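Acyl-homoserine-lactone synthase (PDB 6WNS) probably catalyses the transfer of an acyl group from a coenzyme A thioester in making acyl-homoserine lactone quorum-sensing signals. Local coordinates at residues R3-Y15 and F50-D62. Residues are numbered along the deposited sequence; the frame is centred on the assembly and turned at random.
Sequences RIHLVTWENRKLY and FDNEHALYVLALD
E53 meets W9 where the chain enters the antiparallel ladder that pairs strand 56-60 with strand 4-7, the outermost strand at one end of the mixed sheet of this acetyltransferase-like fold. CB of E53 lies over one face of the indole, 3.6 Å from W9 CD2, in a CH-pi contact, while NH1 of R12 covers the opposite face and also donates to W9 O. With CG of W9 anti to the backbone N (chi1 -170°), the ring is carried back over the N52-A55 turn. A water bridges this end, accepting from W9 N and lying within hydrogen-bonding distance of the carbonyl oxygens of E53 and A55.

At L56, CD2 touches CG2 of T8. Y57 and V7 then form a hydrogen-bonded pair, V7 N to Y57 O and Y57 N to V7 O both 2.8 Å, and the Y57 hydroxyl donates to the anti lone pair of D51 OD2, whose carboxylate also makes salt bridges to R26 and R72. V58 turns to the other face of the sheet with I4 and L6, towards helix 121-135; its CG1 is pressed to 3.3 Å from I4 CG2. L59, on the face covered by helix 16-31, pairs with H5 through H5 N to L59 O at 2.8 Å and L59 N to H5 O at 2.9 Å. CB of A60 packs against I4 CD1.

Beyond the last bridged pair, L61 N donates to R3 O, and the L61 side chain crosses that of H5 at about a right angle. Replacing H5 by alanine is likely to strip L61 of the ring face it packs on and leave the Y15 hydroxyl without its imidazole partner. CD1 of L61 sits almost centrally over the imidazole, 3.7 Å from the ring centroid, while H5 ND1 and Y15 OH share a 2.6 Å hydrogen bond.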
ATOM      1  N   ARG A   3      14.332   2.055  -6.813  1.00 85.38           N
ATOM      2  CA  ARG A   3      14.260   0.649  -6.354  1.00 81.94           C
ATOM      3  C   ARG A   3      13.315   0.517  -5.152  1.00 77.16           C
ATOM      4  O   ARG A   3      13.184   1.486  -4.356  1.00 71.26           O
ATOM      5  CB  ARG A   3      15.645   0.129  -5.959  1.00 83.93           C
ATOM      6  CG  ARG A   3      16.645   0.048  -7.094  1.00 88.96           C
ATOM      7  CD  ARG A   3      16.305  -1.076  -8.066  1.00 91.85           C
ATOM      8  NE  ARG A   3      17.287  -1.131  -9.133  1.00100.15           N
ATOM      9  CZ  ARG A   3      17.248  -0.431 -10.281  1.00103.39           C
ATOM     10  NH1 ARG A   3      16.249   0.396 -10.559  1.00100.90           N
ATOM     11  NH2 ARG A   3      18.212  -0.583 -11.176  1.00112.84           N
ATOM     12  N   ILE A   4      12.690  -0.653  -5.014  1.00 76.20           N
ATOM     13  CA  ILE A   4      11.676  -0.917  -3.957  1.00 74.53           C
ATOM     14  C   ILE A   4      12.401  -1.580  -2.784  1.00 71.19           C
ATOM     15  O   ILE A   4      13.099  -2.608  -2.994  1.00 76.81           O
ATOM     16  CB  ILE A   4      10.534  -1.763  -4.540  1.00 78.29           C
ATOM     17  CG1 ILE A   4       9.842  -1.022  -5.691  1.00 84.32           C
ATOM     18  CG2 ILE A   4       9.547  -2.157  -3.459  1.00 76.52           C
ATOM     19  CD1 ILE A   4       8.990   0.138  -5.265  1.00 84.16           C
ATOM     20  N   HIS A   5      12.343  -0.957  -1.626  1.00 67.03           N
ATOM     21  CA  HIS A   5      12.956  -1.453  -0.376  1.00 65.32           C
ATOM     22  C   HIS A   5      11.894  -1.873   0.644  1.00 63.63           C
ATOM     23  O   HIS A   5      10.871  -1.156   0.829  1.00 62.11           O
ATOM     24  CB  HIS A   5      13.774  -0.368   0.298  1.00 64.76           C
ATOM     25  CG  HIS A   5      14.939   0.070  -0.487  1.00 66.37           C
ATOM     26  ND1 HIS A   5      16.212   0.031   0.034  1.00 68.25           N
ATOM     27  CD2 HIS A   5      15.037   0.565  -1.740  1.00 70.44           C
ATOM     28  CE1 HIS A   5      17.066   0.419  -0.885  1.00 72.64           C
ATOM     29  NE2 HIS A   5      16.361   0.783  -1.962  1.00 72.62           N
ATOM     30  N   LEU A   6      12.144  -3.013   1.258  1.00 62.21           N
ATOM     31  CA  LEU A   6      11.215  -3.645   2.209  1.00 62.16           C
ATOM     32  C   LEU A   6      11.732  -3.333   3.603  1.00 59.91           C
ATOM     33  O   LEU A   6      12.810  -3.870   3.975  1.00 57.79           O
ATOM     34  CB  LEU A   6      11.179  -5.152   1.998  1.00 65.65           C
ATOM     35  CG  LEU A   6      10.439  -5.874   3.108  1.00 61.29           C
ATOM     36  CD1 LEU A   6       8.991  -5.346   3.219  1.00 59.15           C
ATOM     37  CD2 LEU A   6      10.501  -7.356   2.863  1.00 65.07           C
ATOM     38  N   VAL A   7      11.011  -2.474   4.316  1.00 56.32           N
ATOM     39  CA  VAL A   7      11.379  -2.120   5.720  1.00 54.48           C
ATOM     40  C   VAL A   7      10.441  -2.819   6.678  1.00 48.66           C
ATOM     41  O   VAL A   7       9.188  -2.709   6.536  1.00 46.94           O
ATOM     42  CB  VAL A   7      11.396  -0.607   5.949  1.00 53.01           C
ATOM     43  CG1 VAL A   7      12.044  -0.306   7.259  1.00 51.38           C
ATOM     44  CG2 VAL A   7      12.176   0.077   4.816  1.00 56.42           C
ATOM     45  N   THR A   8      11.046  -3.537   7.612  1.00 50.40           N
ATOM     46  CA  THR A   8      10.320  -4.360   8.591  1.00 50.47           C
ATOM     47  C   THR A   8      10.804  -4.032   9.987  1.00 49.85           C
ATOM     48  O   THR A   8      11.782  -3.308  10.157  1.00 49.31           O
ATOM     49  CB  THR A   8      10.547  -5.852   8.347  1.00 54.02           C
ATOM     50  OG1 THR A   8      11.898  -6.205   8.697  1.00 54.66           O
ATOM     51  CG2 THR A   8      10.211  -6.154   6.910  1.00 58.42           C
ATOM     52  N   TRP A   9      10.191  -4.654  10.979  1.00 50.76           N
ATOM     53  CA  TRP A   9      10.727  -4.561  12.341  1.00 48.40           C
ATOM     54  C   TRP A   9      12.184  -4.982  12.339  1.00 50.55           C
ATOM     55  O   TRP A   9      12.965  -4.370  13.045  1.00 50.87           O
ATOM     56  CB  TRP A   9       9.918  -5.459  13.284  1.00 51.68           C
ATOM     57  CG  TRP A   9      10.251  -5.236  14.719  1.00 50.34           C
ATOM     58  CD1 TRP A   9      10.888  -6.066  15.595  1.00 53.61           C
ATOM     59  CD2 TRP A   9       9.957  -4.037  15.447  1.00 49.58           C
ATOM     60  NE1 TRP A   9      10.980  -5.465  16.822  1.00 51.43           N
ATOM     61  CE2 TRP A   9      10.416  -4.230  16.768  1.00 53.24           C
ATOM     62  CE3 TRP A   9       9.395  -2.813  15.077  1.00 47.12           C
ATOM     63  CZ2 TRP A   9      10.276  -3.248  17.751  1.00 52.51           C
ATOM     64  CZ3 TRP A   9       9.209  -1.884  16.077  1.00 46.92           C
ATOM     65  CH2 TRP A   9       9.677  -2.087  17.364  1.00 45.99           C
ATOM     66  N   GLU A  10      12.572  -6.025  11.595  1.00 57.45           N
ATOM     67  CA  GLU A  10      13.908  -6.609  11.742  1.00 55.60           C
ATOM     68  C   GLU A  10      14.965  -5.614  11.270  1.00 56.62           C
ATOM     69  O   GLU A  10      16.053  -5.641  11.822  1.00 57.45           O
ATOM     70  CB  GLU A  10      14.041  -7.907  10.943  1.00 62.11           C
ATOM     71  CG  GLU A  10      13.323  -9.077  11.550  1.00 66.49           C
ATOM     72  CD  GLU A  10      13.736 -10.389  10.895  1.00 71.73           C
ATOM     73  OE1 GLU A  10      14.206 -11.295  11.597  1.00 78.03           O
ATOM     74  OE2 GLU A  10      13.642 -10.477   9.657  1.00 77.18           O
ATOM     75  N   ASN A  11      14.728  -4.854  10.199  1.00 58.53           N
ATOM     76  CA  ASN A  11      15.787  -3.968   9.625  1.00 60.62           C
ATOM     77  C   ASN A  11      15.460  -2.483   9.903  1.00 56.62           C
ATOM     78  O   ASN A  11      16.056  -1.581   9.240  1.00 52.42           O
ATOM     79  CB  ASN A  11      16.033  -4.275   8.134  1.00 60.95           C
ATOM     80  CG  ASN A  11      14.836  -3.958   7.270  1.00 58.72           C
ATOM     81  OD1 ASN A  11      13.757  -3.588   7.769  1.00 56.05           O
ATOM     82  ND2 ASN A  11      15.027  -4.076   5.966  1.00 58.97           N
ATOM     83  N   ARG A  12      14.571  -2.193  10.848  1.00 50.69           N
ATOM     84  CA  ARG A  12      14.128  -0.796  11.110  1.00 47.88           C
ATOM     85  C   ARG A  12      15.319   0.104  11.528  1.00 49.61           C
ATOM     86  O   ARG A  12      15.294   1.333  11.242  1.00 52.06           O
ATOM     87  CB  ARG A  12      12.996  -0.784  12.154  1.00 44.71           C
ATOM     88  CG  ARG A  12      13.489  -1.016  13.554  1.00 45.26           C
ATOM     89  CD  ARG A  12      12.361  -1.237  14.580  1.00 45.72           C
ATOM     90  NE  ARG A  12      12.850  -1.230  15.937  1.00 45.70           N
ATOM     91  CZ  ARG A  12      13.417  -2.285  16.506  1.00 55.29           C
ATOM     92  NH1 ARG A  12      13.573  -3.409  15.802  1.00 57.59           N
ATOM     93  NH2 ARG A  12      13.873  -2.240  17.750  1.00 54.28           N
ATOM     94  N   LYS A  13      16.346  -0.434  12.163  1.00 50.43           N
ATOM     95  CA  LYS A  13      17.472   0.408  12.635  1.00 53.45           C
ATOM     96  C   LYS A  13      18.382   0.788  11.463  1.00 58.05           C
ATOM     97  O   LYS A  13      18.742   1.950  11.395  1.00 58.05           O
ATOM     98  CB  LYS A  13      18.256  -0.303  13.719  1.00 58.24           C
ATOM     99  CG  LYS A  13      17.459  -0.367  15.016  1.00 53.06           C
ATOM    100  CD  LYS A  13      18.323  -0.758  16.144  1.00 57.91           C
ATOM    101  CE  LYS A  13      17.656  -0.614  17.491  1.00 63.27           C
ATOM    102  NZ  LYS A  13      18.775  -0.607  18.463  1.00 70.23           N
ATOM    103  N   LEU A  14      18.687  -0.141  10.582  1.00 57.53           N
ATOM    104  CA  LEU A  14      19.356   0.163   9.299  1.00 63.15           C
ATOM    105  C   LEU A  14      18.550   1.247   8.575  1.00 64.34           C
ATOM    106  O   LEU A  14      19.143   2.157   7.977  1.00 62.96           O
ATOM    107  CB  LEU A  14      19.401  -1.120   8.475  1.00 67.56           C
ATOM    108  CG  LEU A  14      20.082  -0.974   7.120  1.00 73.75           C
ATOM    109  CD1 LEU A  14      21.568  -0.797   7.325  1.00 76.10           C
ATOM    110  CD2 LEU A  14      19.838  -2.184   6.233  1.00 79.16           C
ATOM    111  N   TYR A  15      17.219   1.188   8.633  1.00 56.67           N
ATOM    112  CA  TYR A  15      16.384   2.124   7.861  1.00 55.81           C
ATOM    113  C   TYR A  15      15.898   3.292   8.729  1.00 50.48           C
ATOM    114  O   TYR A  15      14.915   3.916   8.337  1.00 51.10           O
ATOM    115  CB  TYR A  15      15.232   1.377   7.203  1.00 54.01           C
ATOM    116  CG  TYR A  15      15.625   0.650   5.944  1.00 59.97           C
ATOM    117  CD1 TYR A  15      15.612   1.323   4.743  1.00 58.73           C
ATOM    118  CD2 TYR A  15      15.939  -0.712   5.923  1.00 61.67           C
ATOM    119  CE1 TYR A  15      15.915   0.691   3.541  1.00 62.05           C
ATOM    120  CE2 TYR A  15      16.242  -1.359   4.720  1.00 62.84           C
ATOM    121  CZ  TYR A  15      16.255  -0.654   3.531  1.00 63.53           C
ATOM    122  OH  TYR A  15      16.537  -1.250   2.320  1.00 64.61           O
ATOM    123  N   PHE A  50      -1.809   1.107  13.269  1.00 35.80           N
ATOM    124  CA  PHE A  50      -1.276  -0.024  12.499  1.00 34.44           C
ATOM    125  C   PHE A  50       0.205   0.104  12.253  1.00 39.45           C
ATOM    126  O   PHE A  50       0.836  -0.867  11.739  1.00 38.09           O
ATOM    127  CB  PHE A  50      -2.049  -0.202  11.199  1.00 39.23           C
ATOM    128  CG  PHE A  50      -3.538  -0.223  11.458  1.00 40.25           C
ATOM    129  CD1 PHE A  50      -4.122  -1.191  12.291  1.00 44.16           C
ATOM    130  CD2 PHE A  50      -4.365   0.714  10.866  1.00 41.22           C
ATOM    131  CE1 PHE A  50      -5.503  -1.187  12.527  1.00 44.92           C
ATOM    132  CE2 PHE A  50      -5.721   0.739  11.143  1.00 42.80           C
ATOM    133  CZ  PHE A  50      -6.301  -0.250  11.923  1.00 43.71           C
ATOM    134  N   ASP A  51       0.797   1.222  12.676  1.00 36.76           N
ATOM    135  CA  ASP A  51       2.258   1.384  12.582  1.00 34.56           C
ATOM    136  C   ASP A  51       2.865   0.773  13.839  1.00 37.38           C
ATOM    137  O   ASP A  51       3.118   1.522  14.794  1.00 35.40           O
ATOM    138  CB  ASP A  51       2.597   2.882  12.408  1.00 33.05           C
ATOM    139  CG  ASP A  51       2.135   3.471  11.117  1.00 32.85           C
ATOM    140  OD1 ASP A  51       1.242   4.355  11.144  1.00 33.59           O
ATOM    141  OD2 ASP A  51       2.578   2.940  10.058  1.00 36.11           O
ATOM    142  N   ASN A  52       3.121  -0.542  13.862  1.00 37.52           N
ATOM    143  CA  ASN A  52       3.752  -1.244  14.991  1.00 35.46           C
ATOM    144  C   ASN A  52       4.705  -2.280  14.401  1.00 38.50           C
ATOM    145  O   ASN A  52       4.961  -2.250  13.187  1.00 42.23           O
ATOM    146  CB  ASN A  52       2.681  -1.800  15.936  1.00 40.95           C
ATOM    147  CG  ASN A  52       1.842  -2.897  15.305  1.00 42.96           C
ATOM    148  OD1 ASN A  52       2.217  -3.439  14.242  1.00 39.97           O
ATOM    149  ND2 ASN A  52       0.800  -3.316  16.027  1.00 42.60           N
ATOM    150  N   GLU A  53       5.139  -3.198  15.222  1.00 38.79           N
ATOM    151  CA  GLU A  53       6.161  -4.209  14.907  1.00 40.92           C
ATOM    152  C   GLU A  53       5.659  -5.162  13.819  1.00 43.15           C
ATOM    153  O   GLU A  53       6.515  -5.823  13.232  1.00 43.85           O
ATOM    154  CB  GLU A  53       6.594  -4.995  16.154  1.00 45.19           C
ATOM    155  CG  GLU A  53       5.501  -5.870  16.733  1.00 46.49           C
ATOM    156  CD  GLU A  53       4.620  -5.223  17.786  1.00 49.90           C
ATOM    157  OE1 GLU A  53       4.434  -3.931  17.795  1.00 44.60           O
ATOM    158  OE2 GLU A  53       4.129  -6.013  18.658  1.00 53.53           O
ATOM    159  N   HIS A  54       4.350  -5.199  13.520  1.00 38.85           N
ATOM    160  CA  HIS A  54       3.787  -6.101  12.489  1.00 43.20           C
ATOM    161  C   HIS A  54       3.686  -5.452  11.126  1.00 44.62           C
ATOM    162  O   HIS A  54       3.502  -6.179  10.119  1.00 46.81           O
ATOM    163  CB  HIS A  54       2.413  -6.594  12.911  1.00 46.95           C
ATOM    164  CG  HIS A  54       2.439  -7.420  14.140  1.00 49.29           C
ATOM    165  ND1 HIS A  54       3.051  -8.651  14.167  1.00 52.12           N
ATOM    166  CD2 HIS A  54       2.004  -7.162  15.399  1.00 49.00           C
ATOM    167  CE1 HIS A  54       3.014  -9.113  15.400  1.00 54.21           C
ATOM    168  NE2 HIS A  54       2.364  -8.217  16.171  1.00 54.16           N
ATOM    169  N   ALA A  55       3.898  -4.141  11.021  1.00 42.69           N
ATOM    170  CA  ALA A  55       3.814  -3.445   9.729  1.00 43.03           C
ATOM    171  C   ALA A  55       5.019  -3.762   8.858  1.00 43.91           C
ATOM    172  O   ALA A  55       6.159  -3.861   9.373  1.00 44.65           O
ATOM    173  CB  ALA A  55       3.625  -1.950   9.902  1.00 39.98           C
ATOM    174  N   LEU A  56       4.744  -3.835   7.544  1.00 45.25           N
ATOM    175  CA  LEU A  56       5.732  -3.824   6.465  1.00 45.46           C
ATOM    176  C   LEU A  56       5.608  -2.544   5.654  1.00 45.04           C
ATOM    177  O   LEU A  56       4.519  -2.210   5.257  1.00 46.18           O
ATOM    178  CB  LEU A  56       5.488  -5.033   5.557  1.00 48.23           C
ATOM    179  CG  LEU A  56       5.223  -6.359   6.272  1.00 49.43           C
ATOM    180  CD1 LEU A  56       4.971  -7.412   5.195  1.00 52.01           C
ATOM    181  CD2 LEU A  56       6.389  -6.770   7.131  1.00 49.72           C
ATOM    182  N   TYR A  57       6.737  -1.903   5.379  1.00 46.88           N
ATOM    183  CA  TYR A  57       6.822  -0.661   4.572  1.00 45.97           C
ATOM    184  C   TYR A  57       7.540  -1.004   3.270  1.00 51.24           C
ATOM    185  O   TYR A  57       8.702  -1.450   3.221  1.00 51.79           O
ATOM    186  CB  TYR A  57       7.484   0.449   5.376  1.00 45.73           C
ATOM    187  CG  TYR A  57       6.765   0.692   6.671  1.00 44.05           C
ATOM    188  CD1 TYR A  57       5.604   1.446   6.690  1.00 40.44           C
ATOM    189  CD2 TYR A  57       7.193   0.103   7.846  1.00 46.69           C
ATOM    190  CE1 TYR A  57       4.899   1.655   7.879  1.00 38.68           C
ATOM    191  CE2 TYR A  57       6.472   0.241   9.022  1.00 41.33           C
ATOM    192  CZ  TYR A  57       5.323   1.029   9.040  1.00 39.64           C
ATOM    193  OH  TYR A  57       4.634   1.260  10.181  1.00 38.20           O
ATOM    194  N   VAL A  58       6.810  -0.809   2.194  1.00 49.88           N
ATOM    195  CA  VAL A  58       7.330  -0.976   0.822  1.00 53.35           C
ATOM    196  C   VAL A  58       7.605   0.387   0.215  1.00 52.88           C
ATOM    197  O   VAL A  58       6.653   1.050  -0.240  1.00 56.97           O
ATOM    198  CB  VAL A  58       6.342  -1.738  -0.043  1.00 57.16           C
ATOM    199  CG1 VAL A  58       7.023  -2.083  -1.356  1.00 62.19           C
ATOM    200  CG2 VAL A  58       5.855  -2.994   0.680  1.00 57.66           C
ATOM    201  N   LEU A  59       8.863   0.799   0.257  1.00 53.97           N
ATOM    202  CA  LEU A  59       9.254   2.183  -0.057  1.00 54.24           C
ATOM    203  C   LEU A  59      10.065   2.234  -1.349  1.00 60.76           C
ATOM    204  O   LEU A  59      11.087   1.504  -1.477  1.00 61.94           O
ATOM    205  CB  LEU A  59      10.023   2.714   1.131  1.00 55.01           C
ATOM    206  CG  LEU A  59       9.202   2.685   2.442  1.00 49.83           C
ATOM    207  CD1 LEU A  59      10.013   3.330   3.501  1.00 50.60           C
ATOM    208  CD2 LEU A  59       7.842   3.385   2.241  1.00 49.73           C
ATOM    209  N   ALA A  60       9.649   3.144  -2.226  1.00 61.44           N
ATOM    210  CA  ALA A  60      10.384   3.488  -3.462  1.00 63.98           C
ATOM    211  C   ALA A  60      11.381   4.621  -3.156  1.00 66.49           C
ATOM    212  O   ALA A  60      10.913   5.734  -2.758  1.00 62.98           O
ATOM    213  CB  ALA A  60       9.385   3.839  -4.516  1.00 67.36           C
ATOM    214  N   LEU A  61      12.703   4.355  -3.318  1.00 68.36           N
ATOM    215  CA  LEU A  61      13.828   5.281  -2.982  1.00 70.99           C
ATOM    216  C   LEU A  61      14.607   5.615  -4.243  1.00 74.26           C
ATOM    217  O   LEU A  61      14.231   5.007  -5.182  1.00 74.30           O
ATOM    218  CB  LEU A  61      14.789   4.574  -2.032  1.00 70.38           C
ATOM    219  CG  LEU A  61      14.126   4.094  -0.749  1.00 64.79           C
ATOM    220  CD1 LEU A  61      15.158   3.790   0.301  1.00 63.45           C
ATOM    221  CD2 LEU A  61      13.105   5.132  -0.242  1.00 63.49           C
ATOM    222  N   ASP A  62      15.789   6.275  -4.107  1.00 85.12           N
ATOM    223  CA  ASP A  62      16.801   6.549  -5.170  1.00 81.91           C
ATOM    224  C   ASP A  62      18.127   7.151  -4.649  1.00 86.23           C
ATOM    225  O   ASP A  62      18.961   7.667  -5.609  1.00 81.41           O
ATOM    226  CB  ASP A  62      16.241   7.590  -6.161  1.00 88.55           C
ATOM    227  CG  ASP A  62      16.011   9.027  -5.470  1.00 89.17           C
ATOM    228  OD1 ASP A  62      16.629   9.111  -4.317  1.00 87.24           O
ATOM    229  OD2 ASP A  62      15.090   9.861  -5.751  1.00 89.25           O
TER
HETATM  230  O   HOH W   1       7.340  -5.825  10.618  1.00 42.71           O